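Local coordinates for protein beta-lactamase (Klebsiella pneumoniae, PDB 6KBY) that probably hydrolyses beta-lactam antibiotics to substituted beta-amino acids as a class C enzyme, and binds adenosine monophosphate in its active-site pocket, at residues A[122-127]-A[138-143]; A[98-103]-A[164-169]; A[79-84]-A[275-280]. One frame throughout, in Å; residues are numbered along the deposited sequence.

Contact 1. Residues A[122-127]-A[138-143]; sequences GLQLFM and MAYLKA. With AMP (adenosine monophosphate), chain B.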
# COMPACT_ATOMS: atom_id res chain seq x y z
N GLY A 122 -6.91 3.21 17.50
CA GLY A 122 -7.73 2.21 18.14
C GLY A 122 -9.00 1.85 17.40
O GLY A 122 -9.73 0.96 17.86
N LEU A 123 -9.32 2.54 16.31
CA LEU A 123 -10.42 2.11 15.46
C LEU A 123 -10.18 0.68 14.98
O LEU A 123 -9.04 0.28 14.70
CB LEU A 123 -10.55 3.04 14.25
CG LEU A 123 -11.24 4.37 14.53
CD1 LEU A 123 -10.90 5.37 13.44
CD2 LEU A 123 -12.74 4.19 14.66
N GLN A 124 -11.26 -0.08 14.87
CA GLN A 124 -11.17 -1.49 14.50
C GLN A 124 -10.78 -1.64 13.03
O GLN A 124 -10.75 -0.69 12.24
CB GLN A 124 -12.49 -2.19 14.78
CG GLN A 124 -13.61 -1.75 13.87
CD GLN A 124 -14.94 -2.29 14.32
OE1 GLN A 124 -15.24 -2.32 15.52
NE2 GLN A 124 -15.76 -2.74 13.37
N LEU A 125 -10.53 -2.89 12.65
CA LEU A 125 -10.04 -3.20 11.31
C LEU A 125 -11.05 -2.83 10.23
O LEU A 125 -10.72 -2.14 9.26
CB LEU A 125 -9.67 -4.68 11.23
CG LEU A 125 -9.20 -5.20 9.88
CD1 LEU A 125 -8.06 -4.37 9.33
CD2 LEU A 125 -8.78 -6.66 10.01
N PHE A 126 -12.29 -3.30 10.36
CA PHE A 126 -13.28 -3.21 9.30
C PHE A 126 -14.39 -2.22 9.64
O PHE A 126 -14.92 -2.22 10.76
CB PHE A 126 -13.92 -4.57 9.04
CG PHE A 126 -12.97 -5.59 8.48
CD1 PHE A 126 -12.33 -5.37 7.27
CD2 PHE A 126 -12.70 -6.76 9.17
CE1 PHE A 126 -11.45 -6.30 6.76
CE2 PHE A 126 -11.83 -7.70 8.66
CZ PHE A 126 -11.20 -7.47 7.45
N MET A 127 -14.77 -1.41 8.66
CA MET A 127 -15.97 -0.59 8.76
C MET A 127 -17.17 -1.48 9.05
O MET A 127 -17.35 -2.51 8.38
CB MET A 127 -16.19 0.12 7.43
CG MET A 127 -17.32 1.13 7.45
SD MET A 127 -16.86 2.63 8.33
CE MET A 127 -15.68 3.32 7.18
N MET A 138 -20.92 9.25 10.38
CA MET A 138 -20.69 10.25 11.42
C MET A 138 -21.35 9.86 12.73
O MET A 138 -20.81 10.13 13.80
CB MET A 138 -21.15 11.63 10.95
CG MET A 138 -20.31 12.21 9.83
SD MET A 138 -18.59 12.49 10.30
CE MET A 138 -17.89 13.00 8.73
N ALA A 139 -22.52 9.22 12.67
CA ALA A 139 -23.16 8.75 13.89
C ALA A 139 -22.31 7.71 14.60
O ALA A 139 -22.16 7.73 15.82
CB ALA A 139 -24.56 8.20 13.58
N TYR A 140 -21.72 6.79 13.83
CA TYR A 140 -20.84 5.78 14.41
C TYR A 140 -19.61 6.44 15.03
O TYR A 140 -19.25 6.14 16.17
CB TYR A 140 -20.43 4.77 13.34
CG TYR A 140 -19.40 3.78 13.82
CD1 TYR A 140 -19.76 2.73 14.65
CD2 TYR A 140 -18.06 3.90 13.46
CE1 TYR A 140 -18.83 1.82 15.10
CE2 TYR A 140 -17.12 2.99 13.92
CZ TYR A 140 -17.51 1.95 14.74
OH TYR A 140 -16.58 1.05 15.20
N LEU A 141 -18.97 7.35 14.30
CA LEU A 141 -17.75 7.97 14.79
C LEU A 141 -18.01 8.83 16.02
O LEU A 141 -17.16 8.89 16.91
CB LEU A 141 -17.10 8.79 13.67
CG LEU A 141 -16.60 7.99 12.47
CD1 LEU A 141 -16.10 8.93 11.40
CD2 LEU A 141 -15.52 6.99 12.87
N LYS A 142 -19.18 9.48 16.10
CA LYS A 142 -19.51 10.27 17.29
C LYS A 142 -19.73 9.39 18.51
O LYS A 142 -19.51 9.83 19.64
CB LYS A 142 -20.76 11.11 17.04
CG LYS A 142 -20.57 12.30 16.13
CD LYS A 142 -21.87 13.06 15.94
CE LYS A 142 -21.83 13.98 14.74
NZ LYS A 142 -23.16 14.58 14.46
N ALA A 143 -20.19 8.15 18.31
CA ALA A 143 -20.49 7.25 19.42
C ALA A 143 -19.31 6.37 19.80
O ALA A 143 -19.35 5.71 20.85
CB ALA A 143 -21.69 6.37 19.07
P AMP B . -5.39 -4.65 3.10
O1P AMP B . -5.26 -5.29 1.75
O2P AMP B . -4.53 -5.16 4.22
O5' AMP B . -6.91 -4.63 3.54
C5' AMP B . -7.92 -4.19 2.64
C4' AMP B . -8.77 -5.34 2.16
O4' AMP B . -9.59 -5.83 3.26
C3' AMP B . -9.78 -4.99 1.07
O3' AMP B . -9.21 -4.99 -0.22
C2' AMP B . -10.87 -6.03 1.27
O2' AMP B . -10.48 -7.28 0.73
C1' AMP B . -10.89 -6.14 2.79
N9 AMP B . -11.83 -5.18 3.40
C8 AMP B . -11.49 -4.11 4.15
N7 AMP B . -12.60 -3.43 4.56
C5 AMP B . -13.67 -4.08 4.06
C6 AMP B . -15.14 -3.90 4.12
N6 AMP B . -15.68 -2.86 4.80
N1 AMP B . -15.91 -4.79 3.46
C2 AMP B . -15.37 -5.83 2.78
N3 AMP B . -14.05 -6.05 2.69
C4 AMP B . -13.16 -5.23 3.30

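Contact 2. Residues A[98-103]-A[164-169]; sequences HYVPEL and LGMIAA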
# COMPACT_ATOMS: atom_id res chain seq x y z
N HIS A 98 -10.37 18.57 15.07
CA HIS A 98 -9.96 19.86 14.55
C HIS A 98 -10.34 20.01 13.08
O HIS A 98 -10.79 21.08 12.65
CB HIS A 98 -8.46 20.06 14.73
CG HIS A 98 -7.95 21.34 14.17
ND1 HIS A 98 -8.12 22.55 14.81
CD2 HIS A 98 -7.27 21.62 13.03
CE1 HIS A 98 -7.58 23.51 14.09
NE2 HIS A 98 -7.06 22.97 13.00
N TYR A 99 -10.16 18.94 12.30
CA TYR A 99 -10.44 18.98 10.86
C TYR A 99 -11.83 18.49 10.49
O TYR A 99 -12.29 18.80 9.39
CB TYR A 99 -9.40 18.16 10.09
CG TYR A 99 -8.03 18.76 10.18
CD1 TYR A 99 -7.73 19.94 9.52
CD2 TYR A 99 -7.03 18.16 10.95
CE1 TYR A 99 -6.48 20.51 9.62
CE2 TYR A 99 -5.78 18.73 11.05
CZ TYR A 99 -5.51 19.90 10.38
OH TYR A 99 -4.27 20.47 10.48
N VAL A 100 -12.48 17.73 11.36
CA VAL A 100 -13.82 17.21 11.10
C VAL A 100 -14.73 17.77 12.19
O VAL A 100 -14.95 17.10 13.21
CB VAL A 100 -13.82 15.67 11.08
CG1 VAL A 100 -15.18 15.15 10.61
CG2 VAL A 100 -12.69 15.14 10.20
N PRO A 101 -15.24 18.99 12.02
CA PRO A 101 -15.91 19.67 13.15
C PRO A 101 -17.14 18.96 13.68
O PRO A 101 -17.47 19.14 14.86
CB PRO A 101 -16.26 21.05 12.58
CG PRO A 101 -15.33 21.23 11.41
CD PRO A 101 -15.13 19.86 10.84
N GLU A 102 -17.81 18.15 12.87
CA GLU A 102 -18.94 17.35 13.36
C GLU A 102 -18.53 16.44 14.50
O GLU A 102 -19.38 16.08 15.33
CB GLU A 102 -19.52 16.51 12.23
CG GLU A 102 -19.81 17.25 10.94
CD GLU A 102 -18.71 17.06 9.90
OE1 GLU A 102 -17.64 17.70 10.04
OE2 GLU A 102 -18.90 16.25 8.95
N LEU A 103 -17.25 16.07 14.58
CA LEU A 103 -16.75 15.17 15.61
C LEU A 103 -16.24 15.90 16.85
O LEU A 103 -15.74 15.25 17.77
CB LEU A 103 -15.66 14.26 15.04
CG LEU A 103 -16.11 13.41 13.85
CD1 LEU A 103 -14.99 12.48 13.37
CD2 LEU A 103 -17.35 12.60 14.21
N LEU A 164 -7.88 9.32 7.42
CA LEU A 164 -6.66 9.98 6.97
C LEU A 164 -6.85 10.58 5.58
O LEU A 164 -6.54 11.76 5.34
CB LEU A 164 -5.50 8.99 6.97
CG LEU A 164 -4.16 9.53 6.47
CD1 LEU A 164 -3.56 10.48 7.51
CD2 LEU A 164 -3.21 8.38 6.14
N GLY A 165 -7.34 9.77 4.64
CA GLY A 165 -7.51 10.25 3.28
C GLY A 165 -8.61 11.29 3.16
O GLY A 165 -8.49 12.26 2.41
N MET A 166 -9.71 11.09 3.89
CA MET A 166 -10.81 12.04 3.88
C MET A 166 -10.35 13.42 4.36
O MET A 166 -10.67 14.44 3.74
CB MET A 166 -11.93 11.51 4.77
CG MET A 166 -13.19 12.34 4.82
SD MET A 166 -14.31 11.73 6.11
CE MET A 166 -13.63 12.56 7.54
N ILE A 167 -9.59 13.45 5.46
CA ILE A 167 -9.09 14.70 6.00
C ILE A 167 -8.11 15.35 5.03
O ILE A 167 -8.15 16.56 4.80
CB ILE A 167 -8.45 14.45 7.38
CG1 ILE A 167 -9.53 14.15 8.41
CG2 ILE A 167 -7.61 15.63 7.82
CD1 ILE A 167 -8.99 13.57 9.70
N ALA A 168 -7.22 14.55 4.45
CA ALA A 168 -6.25 15.09 3.51
C ALA A 168 -6.95 15.73 2.32
O ALA A 168 -6.61 16.86 1.93
CB ALA A 168 -5.32 13.97 3.03
N ALA A 169 -7.93 15.04 1.74
CA ALA A 169 -8.62 15.58 0.57
C ALA A 169 -9.36 16.87 0.92
O ALA A 169 -9.28 17.87 0.20
CB ALA A 169 -9.57 14.55 -0.01

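Contact 3. Residues A[79-84]-A[275-280]; sequences TLASYA and QDLMWE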
# COMPACT_ATOMS: atom_id res chain seq x y z
N THR A 79 0.33 9.25 1.13
CA THR A 79 1.02 10.20 0.27
C THR A 79 0.21 11.47 0.10
O THR A 79 0.76 12.57 0.11
CB THR A 79 1.36 9.55 -1.08
OG1 THR A 79 2.19 8.40 -0.87
CG2 THR A 79 2.11 10.52 -1.98
N LEU A 80 -1.12 11.33 -0.02
CA LEU A 80 -1.97 12.52 -0.12
C LEU A 80 -1.93 13.35 1.16
O LEU A 80 -1.83 14.58 1.10
CB LEU A 80 -3.40 12.11 -0.46
CG LEU A 80 -4.31 13.31 -0.78
CD1 LEU A 80 -3.93 13.94 -2.12
CD2 LEU A 80 -5.78 12.91 -0.75
N ALA A 81 -2.00 12.70 2.32
CA ALA A 81 -1.91 13.44 3.58
C ALA A 81 -0.56 14.13 3.71
O ALA A 81 -0.48 15.28 4.17
CB ALA A 81 -2.14 12.49 4.76
N SER A 82 0.51 13.45 3.30
CA SER A 82 1.84 14.05 3.34
C SER A 82 1.93 15.23 2.38
O SER A 82 2.54 16.26 2.71
CB SER A 82 2.87 12.98 3.00
OG SER A 82 4.17 13.48 3.14
N TYR A 83 1.31 15.11 1.20
CA TYR A 83 1.28 16.23 0.26
C TYR A 83 0.53 17.41 0.85
O TYR A 83 0.99 18.56 0.76
CB TYR A 83 0.64 15.76 -1.04
CG TYR A 83 0.53 16.82 -2.11
CD1 TYR A 83 1.65 17.27 -2.79
CD2 TYR A 83 -0.71 17.35 -2.46
CE1 TYR A 83 1.55 18.24 -3.77
CE2 TYR A 83 -0.82 18.31 -3.44
CZ TYR A 83 0.31 18.75 -4.09
OH TYR A 83 0.21 19.71 -5.08
N ALA A 84 -0.61 17.16 1.49
CA ALA A 84 -1.32 18.24 2.17
C ALA A 84 -0.46 18.86 3.26
O ALA A 84 -0.46 20.09 3.45
CB ALA A 84 -2.63 17.72 2.75
N GLN A 275 6.49 1.78 12.21
CA GLN A 275 5.31 2.24 11.50
C GLN A 275 5.55 3.67 11.03
O GLN A 275 5.75 4.58 11.85
CB GLN A 275 4.09 2.18 12.42
CG GLN A 275 2.82 2.70 11.78
CD GLN A 275 2.35 1.83 10.64
OE1 GLN A 275 2.02 0.65 10.84
NE2 GLN A 275 2.34 2.38 9.43
N ASP A 276 5.58 3.84 9.70
CA ASP A 276 5.67 5.15 9.07
C ASP A 276 4.26 5.65 8.79
O ASP A 276 3.30 5.20 9.42
CB ASP A 276 6.50 5.06 7.78
CG ASP A 276 7.88 4.42 7.95
OD1 ASP A 276 8.42 4.27 9.07
OD2 ASP A 276 8.42 4.05 6.88
N LEU A 277 4.09 6.59 7.86
CA LEU A 277 2.75 7.02 7.47
C LEU A 277 2.26 5.99 6.46
O LEU A 277 2.58 6.03 5.27
CB LEU A 277 2.76 8.44 6.90
CG LEU A 277 1.44 9.19 7.12
CD1 LEU A 277 1.22 9.52 8.59
CD2 LEU A 277 1.38 10.46 6.27
N MET A 278 1.51 5.01 6.98
CA MET A 278 1.03 3.82 6.27
C MET A 278 2.12 2.84 5.84
O MET A 278 1.96 1.63 6.07
CB MET A 278 0.06 4.17 5.14
CG MET A 278 -1.25 4.75 5.66
SD MET A 278 -2.18 3.52 6.59
CE MET A 278 -3.09 4.57 7.73
N TRP A 279 3.21 3.30 5.23
CA TRP A 279 4.33 2.40 4.97
C TRP A 279 4.84 1.81 6.28
O TRP A 279 4.71 2.42 7.35
CB TRP A 279 5.49 3.13 4.28
CG TRP A 279 5.21 3.56 2.89
CD1 TRP A 279 5.00 4.83 2.45
CD2 TRP A 279 5.15 2.72 1.73
NE1 TRP A 279 4.80 4.83 1.10
CE2 TRP A 279 4.88 3.55 0.63
CE3 TRP A 279 5.28 1.34 1.52
CZ2 TRP A 279 4.76 3.05 -0.66
CZ3 TRP A 279 5.15 0.84 0.23
CH2 TRP A 279 4.89 1.69 -0.84
N GLU A 280 5.42 0.61 6.19
CA GLU A 280 6.02 -0.08 7.31
C GLU A 280 7.45 -0.42 6.93
O GLU A 280 7.72 -0.75 5.77
CB GLU A 280 5.23 -1.37 7.61
CG GLU A 280 3.76 -1.10 7.89
CD GLU A 280 2.88 -2.33 7.74
OE1 GLU A 280 3.43 -3.45 7.55
OE2 GLU A 280 1.64 -2.18 7.81
O HOH W 1 4.58 6.78 -1.05

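Contact 1. Residues A[122-127]-A[138-143]
The loop 122-127 passes the last part of helix 134-143 at a distance, and its nearest approach by backbone is L123 CA to L141 CA, 9.4 Å. Only side chains bridge that gap. L123 and L141 meet by their methyls, CD2 to CD2 at 4.3 Å, and both also lie on L163 of helix 158-171. Nearer the surface, Q124 and Y140 come together at their polar ends. Q124 OE1 is 3.6 Å from Y140 OH, with the amide and ring planes 67° apart. This is proximity, not a hydrogen bond. The other end of the amide is occupied within the loop. Q124 CG sits between the backbone N and the carbonyl carbon (chi1 68°), and the chain then runs extended, which brings Q124 NE2 to F126 O at 2.8 Å. That bond is nearly straight (166°) and lies in the amide plane, so it holds the amide's rotation. F126 packs L125 CG over one ring face. Its edge turns to the nucleotide, with F126 CD1 3.3 Å from AMP N7. The loop thus joins helix 134-143 to F126 and M127, which line the beta-lactamase ligand pocket occupied by AMP.

Contact 2. Residues A[98-103]-A[164-169]
Y99 and V100 meet M166 and I167 in the helical part of the class C beta-lactamase fold. The contact joins residues Y99 and V100, at the short helix 96-99 and the turn that follows, to the long helix 158-171. It lies away from the AMP pocket and is purely apolar across the two segments. The backbones come closest at Y99 CA and I167 CA, 6.6 Å apart.

I167 serves both partners, one with each branch at its CB. CG2 goes to the tyrosine. I167 CG2 is 3.8 Å from Y99 CB and 3.9 Å from Y99 CG, so it meets the root of the side chain and approaches the ring obliquely. The other branch goes to the valine, with I167 CG1 3.8 Å from V100 CG2. The I167 chain continues extended from there (chi2 166°), which keeps CD1 near the same methyl.

The tyrosine CB faces helix 158-171, but its ring leads away from it. H98 CD2 lies over the centre of one face of the Y99 ring, 3.5 Å above the plane. The hydroxyl is held beyond the contact by the backbone N of S91. V113 of helix 113-117 also touches this side chain.

Past V100 the chain folds into the 3-10 turn 101-103, where L103 N bonds to V100 O at 2.9 Å. V100 also touches M138 of helix 134-143, and it therefore touches helices 134-143 and 158-171 both. M166 comes from the same helix as I167 and crosses V100 at about a right angle. Its chain leaves anti to the backbone N and stays extended through chi2 (-171°). The bend comes only at the last torsion, chi3 84°, and it places M166 CE 3.8 Å from V100 CG2.

Contact 3. Residues A[79-84]-A[275-280]
The indole of W279 is linked to T79 by one water that lies at its edge, in the ring plane. The water accepts from W279 NE1 at 2.9 Å and donates to T79 OG1, also at 2.9 Å. The same OG1 bonds to T75 O within helix 72-86. H264 and F334 make edge-to-face pairs with the indole, which is buried. The amide of Q275 is the other flat group. Q275 NE2 gives a straight bond (170°) to D276 O at 3.0 Å, with the acceptor in the amide plane but the donor above the carbonyl plane. A second bond from Q275 NE2, to M278 O at 3.5 Å, is weak. OE1 is taken by R154 NE, so both ends of the amide are engaged.

These residues form a tight hairpin between strands 273-275 and 280-283. D276 N bonds to W279 O at 2.9 Å. At its tip M278 has phi 67° and psi -47°, as in a classic gamma turn, closed by a weak bond from W279 N to L277 O.

Direct contact with 79-84 falls to L277. L277 CD2 reaches A81 CB at 4.3 Å and lies 4.4 Å from S82 CB. S82 OG turns to A259 O. M278 touches K74 of the AMP pocket, one turn after S71 at the start of this helix, in a pattern consistent with the SxxK motif of serine beta-lactamases.

From the N terminus, helix 72-86 supplies 79-84 first. Next come 98-103 and the loop 122-127. Contact 1 closes first, when helix 134-143 returns to that loop. Contact 2 closes around it at 164-169, and contact 3 closes last, at the hairpin 275-280. The three are nested and none cross. Contacts 1 and 2 touch where L141 CB meets L103 CD2, 3.9 Å apart. Contacts 2 and 3 touch where A168 CB packs on A81 CA at 3.5 Å, joining helices 158-171 and 72-86. Contacts 1 and 3 stay about 10 Å apart by nearest atoms. Contacts 1 and 2 hold parts of the helical region together, and contact 3 joins helix 72-86 to the hairpin of the antiparallel sheet.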